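Lipid II:glycine glycyltransferase (PDB 6SNR) probably catalyses transfer of glycine from glycyl-tRNA(Gly) to the lysine side chain of lipid II, the first step in building the staphylococcal pentaglycine bridge. Local coordinates at residues 95-100 / 390-395; 76-81 / 87-92; 215-220 / 306-311. One frame throughout, in Å; residues are numbered along the deposited sequence.

In the fold
Contacts 1 and 2 lie at one sheet and share helix 83-99: contact 2 rests the middle of this helix on strand 68-78, and contact 1 sets its C-terminal end against the chain leaving strand 388-391. Their centres are about 17 Å apart, but they are in direct touch, Leu90 CD2 of contact 2 meeting Tyr390 CD2 of contact 1 at 3.9 Å. Contact 3 packs helix 210-220 on the other mixed sheet, with its centre about 33 Å from that of contact 1 and about 29 Å from that of contact 2; its nearest atoms are about 20 and 12 Å away. Along the chain, contact 3 falls between the two segments that contact 1 brings together.

Contact 1: residues 95-100 / 390-395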
loop_
_atom_site.group_PDB
_atom_site.type_symbol
_atom_site.label_atom_id
_atom_site.label_comp_id
_atom_site.label_asym_id
_atom_site.label_seq_id
_atom_site.Cartn_x
_atom_site.Cartn_y
_atom_site.Cartn_z
ATOM N N GLU A 95 17.185 -19.350 -22.124
ATOM C CA GLU A 95 17.006 -19.257 -23.591
ATOM C C GLU A 95 16.689 -17.819 -24.065
ATOM O O GLU A 95 17.271 -17.248 -25.009
ATOM C CB GLU A 95 15.881 -20.187 -24.054
ATOM C CG GLU A 95 16.068 -21.666 -23.857
ATOM C CD GLU A 95 15.117 -22.519 -24.702
ATOM O OE1 GLU A 95 14.374 -21.970 -25.556
ATOM O OE2 GLU A 95 15.133 -23.754 -24.504
ATOM N N ILE A 96 15.705 -17.197 -23.408
ATOM C CA ILE A 96 15.295 -15.870 -23.790
ATOM C C ILE A 96 16.417 -14.857 -23.504
ATOM O O ILE A 96 16.749 -14.006 -24.309
ATOM C CB ILE A 96 14.004 -15.504 -23.041
ATOM C CG1 ILE A 96 12.871 -16.411 -23.461
ATOM C CG2 ILE A 96 13.629 -14.052 -23.270
ATOM C CD1 ILE A 96 11.595 -16.203 -22.675
ATOM N N ALA A 97 16.976 -14.922 -22.290
ATOM C CA ALA A 97 17.960 -13.948 -21.851
ATOM C C ALA A 97 19.235 -13.965 -22.706
ATOM O O ALA A 97 19.782 -12.940 -22.965
ATOM C CB ALA A 97 18.284 -14.172 -20.372
ATOM N N LYS A 98 19.670 -15.136 -23.135
ATOM C CA LYS A 98 20.868 -15.216 -23.974
ATOM C C LYS A 98 20.587 -14.544 -25.316
ATOM O O LYS A 98 21.421 -13.807 -25.848
ATOM C CB LYS A 98 21.305 -16.667 -24.132
ATOM C CG LYS A 98 21.935 -17.237 -22.882
ATOM C CD LYS A 98 22.092 -18.747 -23.028
ATOM C CE LYS A 98 22.866 -19.364 -21.888
ATOM N NZ LYS A 98 24.321 -19.068 -21.919
ATOM N N ALA A 99 19.384 -14.768 -25.848
ATOM C CA ALA A 99 18.970 -14.112 -27.088
ATOM C C ALA A 99 18.863 -12.599 -26.973
ATOM O O ALA A 99 19.013 -11.901 -27.967
ATOM C CB ALA A 99 17.666 -14.717 -27.581
ATOM N N GLU A 100 18.629 -12.074 -25.742
ATOM C CA GLU A 100 18.613 -10.660 -25.478
ATOM C C GLU A 100 19.967 -10.055 -25.004
ATOM O O GLU A 100 20.020 -8.885 -24.651
ATOM C CB GLU A 100 17.524 -10.297 -24.455
ATOM C CG GLU A 100 16.145 -10.723 -24.921
ATOM C CD GLU A 100 15.745 -10.059 -26.208
ATOM O OE1 GLU A 100 16.000 -8.859 -26.415
ATOM O OE2 GLU A 100 15.118 -10.802 -26.996
ATOM N N TYR A 390 21.685 -15.247 -11.662
ATOM C CA TYR A 390 22.257 -16.342 -12.462
ATOM C C TYR A 390 23.091 -15.627 -13.506
ATOM O O TYR A 390 22.584 -14.939 -14.396
ATOM C CB TYR A 390 21.191 -17.238 -13.073
ATOM C CG TYR A 390 21.793 -18.410 -13.803
ATOM C CD1 TYR A 390 22.206 -18.271 -15.113
ATOM C CD2 TYR A 390 21.949 -19.649 -13.184
ATOM C CE1 TYR A 390 22.779 -19.336 -15.786
ATOM C CE2 TYR A 390 22.506 -20.728 -13.872
ATOM C CZ TYR A 390 22.929 -20.542 -15.169
ATOM O OH TYR A 390 23.485 -21.596 -15.890
ATOM N N ILE A 391 24.433 -15.707 -13.373
ATOM C CA ILE A 391 25.292 -14.822 -14.110
ATOM C C ILE A 391 25.616 -15.448 -15.481
ATOM O O ILE A 391 26.061 -16.606 -15.538
ATOM C CB ILE A 391 26.614 -14.501 -13.332
ATOM C CG1 ILE A 391 26.269 -13.766 -12.036
ATOM C CG2 ILE A 391 27.569 -13.686 -14.196
ATOM C CD1 ILE A 391 27.403 -13.739 -11.021
ATOM N N LEU A 392 25.397 -14.669 -16.534
ATOM C CA LEU A 392 25.613 -15.087 -17.924
ATOM C C LEU A 392 26.900 -14.552 -18.504
ATOM O O LEU A 392 27.502 -15.176 -19.386
ATOM C CB LEU A 392 24.427 -14.649 -18.800
ATOM C CG LEU A 392 23.117 -15.279 -18.382
ATOM C CD1 LEU A 392 21.944 -14.593 -19.062
ATOM C CD2 LEU A 392 23.092 -16.785 -18.573
ATOM N N ASN A 393 27.316 -13.377 -18.056
ATOM C CA ASN A 393 28.599 -12.837 -18.456
ATOM C C ASN A 393 29.305 -12.298 -17.208
ATOM O O ASN A 393 28.942 -11.252 -16.728
ATOM C CB ASN A 393 28.407 -11.750 -19.490
ATOM C CG ASN A 393 29.714 -11.304 -20.110
ATOM O OD1 ASN A 393 30.613 -10.898 -19.398
ATOM N ND2 ASN A 393 29.806 -11.349 -21.437
ATOM N N GLN A 394 30.350 -12.989 -16.758
ATOM C CA GLN A 394 31.029 -12.634 -15.495
ATOM C C GLN A 394 31.690 -11.260 -15.514
ATOM O O GLN A 394 31.464 -10.470 -14.593
ATOM C CB GLN A 394 32.057 -13.703 -15.081
ATOM C CG GLN A 394 31.557 -14.743 -14.104
ATOM C CD GLN A 394 31.200 -14.172 -12.728
ATOM O OE1 GLN A 394 31.491 -13.008 -12.402
ATOM N NE2 GLN A 394 30.562 -14.982 -11.925
ATOM N N PRO A 395 32.507 -10.941 -16.546
ATOM C CA PRO A 395 33.149 -9.612 -16.599
ATOM C C PRO A 395 32.176 -8.446 -16.608
ATOM O O PRO A 395 32.402 -7.406 -15.977
ATOM C CB PRO A 395 33.991 -9.641 -17.908
ATOM C CG PRO A 395 34.052 -11.051 -18.327
ATOM C CD PRO A 395 33.021 -11.863 -17.586
#
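Leu392 pushes its branched tip toward the flank of helix 83-99, and its two methyls find different partners. CD1 meets the CB of Ala97 at 3.9 Å, methyl against methyl; alanine suits this place because its short side chain lets the helix approach closely. CD2 turns toward the aliphatic part of Lys98, whose CE passes 4.2 Å from it. With CG anti to the carbonyl carbon and beside the backbone N (chi1 -62°), Leu392 turns its fork toward the helix. Lys98 runs nearly straight from CB to CE, then bends at its last torsion (chi4 -73°). Lysine fits such a border, since its methylenes can lie against leucine while the charged NZ stays at an exposed position.

Tyr390 flanks the second methyl. Leu392 CD2 sits in the plane of the tyrosine ring at its edge, 3.8 Å from CE1, while the phenol OH hydrogen-bonds to Lys94 on the same helix. The backbone of Leu392 is paired with Tyr103, and Asn393 then caps helix 394-400, its OD1 accepting from Leu396 N. Within a few residues the chain ends a strand, lays a leucine on a helix and starts the next. A loop leucine beside the sheet's end packs on the C-terminal turn of helix 83-99, it and Ala97 both touching Ala102 of strand 102-107, an alpha/beta arrangement consistent with the acetyltransferase-like architecture of the FemABX family.

Contact 2: residues 76-81 / 87-92; sequences FVVDYS and NALLDS
Phe76 and Leu89 run alongside each other, pointing opposite ways, within a beta-alpha-beta unit, where helix 83-99 connects strand 68-78 to the parallel strand 102-107. Starting at the root of the phenylalanine, CB lies 4.0 Å from Leu89 CD1. The ring then runs along the helix: CD1 is 3.9 Å from Leu89 CB, and CE1 remains near the same carbon. Leu89 CB stands over one ring face, 23° off the normal and offset toward the rim, a CH-pi contact. At the far end CZ reaches the next residue, 4.2 Å from Leu90 N. A flat ring suits this place because its face can lie against Leu89 CB while its rim reaches Leu90.

Leu89 continues past the ring to Val78, the two side chains meeting tip to tip with Leu89 CD1 3.7 Å from Val78 CB. Both valine methyls flank that same leucine carbon, an effect of the beta-branch. On its other side Val78 CG1 lies over a face of the Tyr80 ring, which turns back along the strand end. There Tyr80 OH donates to Phe76 O over 2.8 Å, the donor tilted 20° from the carbonyl plane.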
loop_
_atom_site.group_PDB
_atom_site.type_symbol
_atom_site.label_atom_id
_atom_site.label_comp_id
_atom_site.label_asym_id
_atom_site.label_seq_id
_atom_site.Cartn_x
_atom_site.Cartn_y
_atom_site.Cartn_z
ATOM N N PHE A 76 10.873 -15.795 -9.788
ATOM C CA PHE A 76 9.802 -16.556 -10.431
ATOM C C PHE A 76 8.591 -16.805 -9.520
ATOM O O PHE A 76 8.707 -16.883 -8.286
ATOM C CB PHE A 76 10.285 -17.967 -10.805
ATOM C CG PHE A 76 11.647 -18.057 -11.465
ATOM C CD1 PHE A 76 11.829 -17.739 -12.808
ATOM C CD2 PHE A 76 12.742 -18.498 -10.741
ATOM C CE1 PHE A 76 13.041 -17.903 -13.426
ATOM C CE2 PHE A 76 13.973 -18.662 -11.348
ATOM C CZ PHE A 76 14.123 -18.377 -12.693
ATOM N N VAL A 77 7.428 -16.976 -10.124
ATOM C CA VAL A 77 6.182 -17.304 -9.415
ATOM C C VAL A 77 5.983 -18.814 -9.481
ATOM O O VAL A 77 5.431 -19.374 -10.451
ATOM C CB VAL A 77 4.988 -16.523 -9.939
ATOM C CG1 VAL A 77 3.750 -16.863 -9.121
ATOM C CG2 VAL A 77 5.258 -15.027 -9.903
ATOM N N VAL A 78 6.489 -19.463 -8.441
ATOM C CA VAL A 78 6.605 -20.913 -8.374
ATOM C C VAL A 78 6.783 -21.327 -6.916
ATOM O O VAL A 78 7.247 -20.557 -6.122
ATOM C CB VAL A 78 7.761 -21.440 -9.250
ATOM C CG1 VAL A 78 9.150 -21.089 -8.727
ATOM C CG2 VAL A 78 7.638 -22.941 -9.455
ATOM N N ASP A 79 6.395 -22.552 -6.602
ATOM C CA ASP A 79 6.769 -23.203 -5.343
ATOM C C ASP A 79 8.255 -23.579 -5.442
ATOM O O ASP A 79 8.621 -24.418 -6.268
ATOM C CB ASP A 79 5.838 -24.406 -5.121
ATOM C CG ASP A 79 6.152 -25.199 -3.857
ATOM O OD1 ASP A 79 7.152 -24.910 -3.156
ATOM O OD2 ASP A 79 5.368 -26.140 -3.579
ATOM N N TYR A 80 9.098 -22.950 -4.610
ATOM C CA TYR A 80 10.570 -23.106 -4.661
ATOM C C TYR A 80 10.996 -24.490 -4.149
ATOM O O TYR A 80 12.155 -24.864 -4.339
ATOM C CB TYR A 80 11.310 -21.947 -3.956
ATOM C CG TYR A 80 11.320 -20.714 -4.829
ATOM C CD1 TYR A 80 10.197 -19.880 -4.916
ATOM C CD2 TYR A 80 12.406 -20.418 -5.659
ATOM C CE1 TYR A 80 10.172 -18.788 -5.791
ATOM C CE2 TYR A 80 12.394 -19.352 -6.526
ATOM C CZ TYR A 80 11.276 -18.524 -6.592
ATOM O OH TYR A 80 11.294 -17.506 -7.491
ATOM N N SER A 81 10.056 -25.228 -3.562
ATOM C CA SER A 81 10.268 -26.654 -3.300
ATOM C C SER A 81 9.959 -27.595 -4.475
ATOM O O SER A 81 10.228 -28.800 -4.378
ATOM C CB SER A 81 9.449 -27.088 -2.093
ATOM O OG SER A 81 9.701 -26.226 -0.995
ATOM N N ASN A 87 13.599 -25.665 -12.141
ATOM C CA ASN A 87 14.602 -25.862 -13.197
ATOM C C ASN A 87 14.090 -25.521 -14.588
ATOM O O ASN A 87 14.797 -24.950 -15.418
ATOM C CB ASN A 87 15.081 -27.332 -13.176
ATOM C CG ASN A 87 16.031 -27.672 -14.314
ATOM O OD1 ASN A 87 15.670 -28.467 -15.213
ATOM N ND2 ASN A 87 17.234 -27.095 -14.299
ATOM N N ALA A 88 12.848 -25.908 -14.858
ATOM C CA ALA A 88 12.264 -25.624 -16.161
ATOM C C ALA A 88 12.102 -24.138 -16.424
ATOM O O ALA A 88 12.377 -23.645 -17.521
ATOM C CB ALA A 88 10.963 -26.326 -16.311
ATOM N N LEU A 89 11.664 -23.402 -15.395
ATOM C CA LEU A 89 11.655 -21.959 -15.506
ATOM C C LEU A 89 13.023 -21.359 -15.782
ATOM O O LEU A 89 13.151 -20.449 -16.645
ATOM C CB LEU A 89 11.015 -21.318 -14.240
ATOM C CG LEU A 89 9.521 -21.513 -14.117
ATOM C CD1 LEU A 89 9.045 -21.215 -12.713
ATOM C CD2 LEU A 89 8.754 -20.674 -15.122
ATOM N N LEU A 90 14.060 -21.819 -15.062
ATOM C CA LEU A 90 15.430 -21.324 -15.365
ATOM C C LEU A 90 15.864 -21.658 -16.815
ATOM O O LEU A 90 16.400 -20.811 -17.505
ATOM C CB LEU A 90 16.447 -21.831 -14.331
ATOM C CG LEU A 90 17.890 -21.360 -14.525
ATOM C CD1 LEU A 90 18.059 -19.852 -14.572
ATOM C CD2 LEU A 90 18.789 -21.977 -13.422
ATOM N N ASP A 91 15.599 -22.885 -17.255
ATOM C CA ASP A 91 15.910 -23.290 -18.622
ATOM C C ASP A 91 15.287 -22.317 -19.636
ATOM O O ASP A 91 15.977 -21.785 -20.529
ATOM C CB ASP A 91 15.427 -24.715 -18.898
ATOM C CG ASP A 91 16.328 -25.828 -18.291
ATOM O OD1 ASP A 91 17.464 -25.587 -17.789
ATOM O OD2 ASP A 91 15.870 -26.992 -18.349
ATOM N N SER A 92 13.989 -22.043 -19.465
ATOM C CA SER A 92 13.302 -21.107 -20.355
ATOM C C SER A 92 13.831 -19.690 -20.275
ATOM O O SER A 92 13.958 -19.006 -21.294
ATOM C CB SER A 92 11.782 -21.126 -20.131
ATOM O OG SER A 92 11.240 -22.416 -20.435
#

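Contact 3: residues 215-220 / 306-311; sequences NIYDAL and GALLMF
Asp218 OD1 lies in the plane of the neighbouring Tyr217 ring, at its edge and 4.0 Å from CD2, and forms a salt bridge with Arg186 NE. That polar rim belongs to the outer side of helix 210-220. Across the contact, Tyr217 CD1 is 4.1 Å from Leu308 CD2, which comes at the ring obliquely. CG anti to the backbone N (chi1 -175°) places the tyrosine ring between Asp218 and Leu308; it also stacks with that of His221.

Ile216 is the other helix residue to meet Leu308. Its CG1 occupies the position between backbone N and carbonyl carbon (chi1 56°), from which CD1 extends to Leu308 CD1, 3.9 Å away. Leu308 therefore divides its fork between two successive helix residues, one methyl to each, crossing both side chains at a slant. Leucine suits this place because its fork at CG carries two methyls that can each meet a different helix residue, while isoleucine gives the helix a long apolar arm.

Leu308 also packs on Leu228 of strand 226-233, and Ile216 on Tyr320 of strand 315-323. The strand's alternation sends Ala307 and Leu309 to the other face, onto helix 332-347, so that strand 302-312 lies between that helix and helix 210-220.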
loop_
_atom_site.group_PDB
_atom_site.type_symbol
_atom_site.label_atom_id
_atom_site.label_comp_id
_atom_site.label_asym_id
_atom_site.label_seq_id
_atom_site.Cartn_x
_atom_site.Cartn_y
_atom_site.Cartn_z
ATOM N N ASN A 215 0.576 6.954 -15.103
ATOM C CA ASN A 215 1.165 5.782 -15.775
ATOM C C ASN A 215 0.880 4.506 -14.987
ATOM O O ASN A 215 0.421 3.507 -15.522
ATOM C CB ASN A 215 2.654 5.985 -15.866
ATOM C CG ASN A 215 3.367 4.837 -16.551
ATOM O OD1 ASN A 215 3.062 4.525 -17.696
ATOM N ND2 ASN A 215 4.341 4.243 -15.869
ATOM N N ILE A 216 1.064 4.590 -13.689
ATOM C CA ILE A 216 0.702 3.440 -12.837
ATOM C C ILE A 216 -0.820 3.208 -12.764
ATOM O O ILE A 216 -1.372 2.093 -12.958
ATOM C CB ILE A 216 1.383 3.573 -11.445
ATOM C CG1 ILE A 216 1.047 4.879 -10.729
ATOM C CG2 ILE A 216 2.900 3.540 -11.554
ATOM C CD1 ILE A 216 1.868 5.109 -9.476
ATOM N N TYR A 217 -1.571 4.263 -12.508
ATOM C CA TYR A 217 -2.981 4.098 -12.341
ATOM C C TYR A 217 -3.733 3.541 -13.561
ATOM O O TYR A 217 -4.581 2.638 -13.431
ATOM C CB TYR A 217 -3.565 5.451 -11.871
ATOM C CG TYR A 217 -5.038 5.440 -11.516
ATOM C CD1 TYR A 217 -5.470 5.144 -10.219
ATOM C CD2 TYR A 217 -5.998 5.765 -12.446
ATOM C CE1 TYR A 217 -6.823 5.142 -9.895
ATOM C CE2 TYR A 217 -7.353 5.784 -12.131
ATOM C CZ TYR A 217 -7.770 5.481 -10.839
ATOM O OH TYR A 217 -9.115 5.510 -10.504
ATOM N N ASP A 218 -3.439 4.085 -14.742
ATOM C CA ASP A 218 -4.130 3.743 -15.966
ATOM C C ASP A 218 -3.945 2.286 -16.384
ATOM O O ASP A 218 -4.801 1.711 -17.047
ATOM C CB ASP A 218 -3.620 4.619 -17.119
ATOM C CG ASP A 218 -4.052 6.076 -17.024
ATOM O OD1 ASP A 218 -4.943 6.426 -16.219
ATOM O OD2 ASP A 218 -3.457 6.887 -17.766
ATOM N N ALA A 219 -2.795 1.691 -16.068
ATOM C CA ALA A 219 -2.597 0.278 -16.409
ATOM C C ALA A 219 -3.437 -0.662 -15.570
ATOM O O ALA A 219 -4.008 -1.639 -16.050
ATOM C CB ALA A 219 -1.125 -0.088 -16.254
ATOM N N LEU A 220 -3.459 -0.392 -14.279
ATOM C CA LEU A 220 -4.006 -1.318 -13.324
ATOM C C LEU A 220 -5.449 -1.031 -12.819
ATOM O O LEU A 220 -6.092 -1.929 -12.343
ATOM C CB LEU A 220 -3.018 -1.389 -12.160
ATOM C CG LEU A 220 -1.698 -2.127 -12.512
ATOM C CD1 LEU A 220 -0.537 -1.405 -11.843
ATOM C CD2 LEU A 220 -1.775 -3.555 -12.037
ATOM N N GLY A 306 -4.309 11.779 0.633
ATOM C CA GLY A 306 -4.637 10.867 -0.462
ATOM C C GLY A 306 -3.621 9.740 -0.519
ATOM O O GLY A 306 -2.516 9.831 0.075
ATOM N N ALA A 307 -4.032 8.644 -1.168
ATOM C CA ALA A 307 -3.153 7.506 -1.310
ATOM C C ALA A 307 -3.545 6.611 -2.468
ATOM O O ALA A 307 -4.700 6.558 -2.877
ATOM C CB ALA A 307 -3.183 6.710 -0.037
ATOM N N LEU A 308 -2.544 5.873 -2.968
ATOM C CA LEU A 308 -2.749 4.840 -3.969
ATOM C C LEU A 308 -2.611 3.445 -3.362
ATOM O O LEU A 308 -1.614 3.171 -2.685
ATOM C CB LEU A 308 -1.732 5.061 -5.069
ATOM C CG LEU A 308 -1.948 6.214 -6.052
ATOM C CD1 LEU A 308 -0.701 6.437 -6.925
ATOM C CD2 LEU A 308 -3.151 5.962 -6.927
ATOM N N LEU A 309 -3.608 2.582 -3.612
ATOM C CA LEU A 309 -3.736 1.235 -3.066
ATOM C C LEU A 309 -3.750 0.269 -4.248
ATOM O O LEU A 309 -4.534 0.442 -5.166
ATOM C CB LEU A 309 -5.055 1.081 -2.312
ATOM C CG LEU A 309 -5.388 -0.242 -1.662
ATOM C CD1 LEU A 309 -4.392 -0.537 -0.558
ATOM C CD2 LEU A 309 -6.838 -0.283 -1.150
ATOM N N MET A 310 -2.816 -0.686 -4.258
ATOM C CA MET A 310 -2.719 -1.681 -5.351
ATOM C C MET A 310 -3.095 -3.041 -4.887
ATOM O O MET A 310 -3.085 -3.329 -3.688
ATOM C CB MET A 310 -1.259 -1.763 -5.871
ATOM C CG MET A 310 -0.557 -0.465 -6.079
ATOM S SD MET A 310 -1.438 0.747 -7.057
ATOM C CE MET A 310 -1.700 1.970 -5.851
ATOM N N PHE A 311 -3.385 -3.971 -5.813
ATOM C CA PHE A 311 -3.735 -5.330 -5.463
ATOM C C PHE A 311 -3.086 -6.346 -6.402
ATOM O O PHE A 311 -2.899 -6.065 -7.608
ATOM C CB PHE A 311 -5.225 -5.609 -5.605
ATOM C CG PHE A 311 -6.078 -4.828 -4.625
ATOM C CD1 PHE A 311 -6.532 -3.561 -4.927
ATOM C CD2 PHE A 311 -6.376 -5.389 -3.430
ATOM C CE1 PHE A 311 -7.322 -2.841 -3.993
ATOM C CE2 PHE A 311 -7.147 -4.707 -2.506
ATOM C CZ PHE A 311 -7.608 -3.432 -2.781
#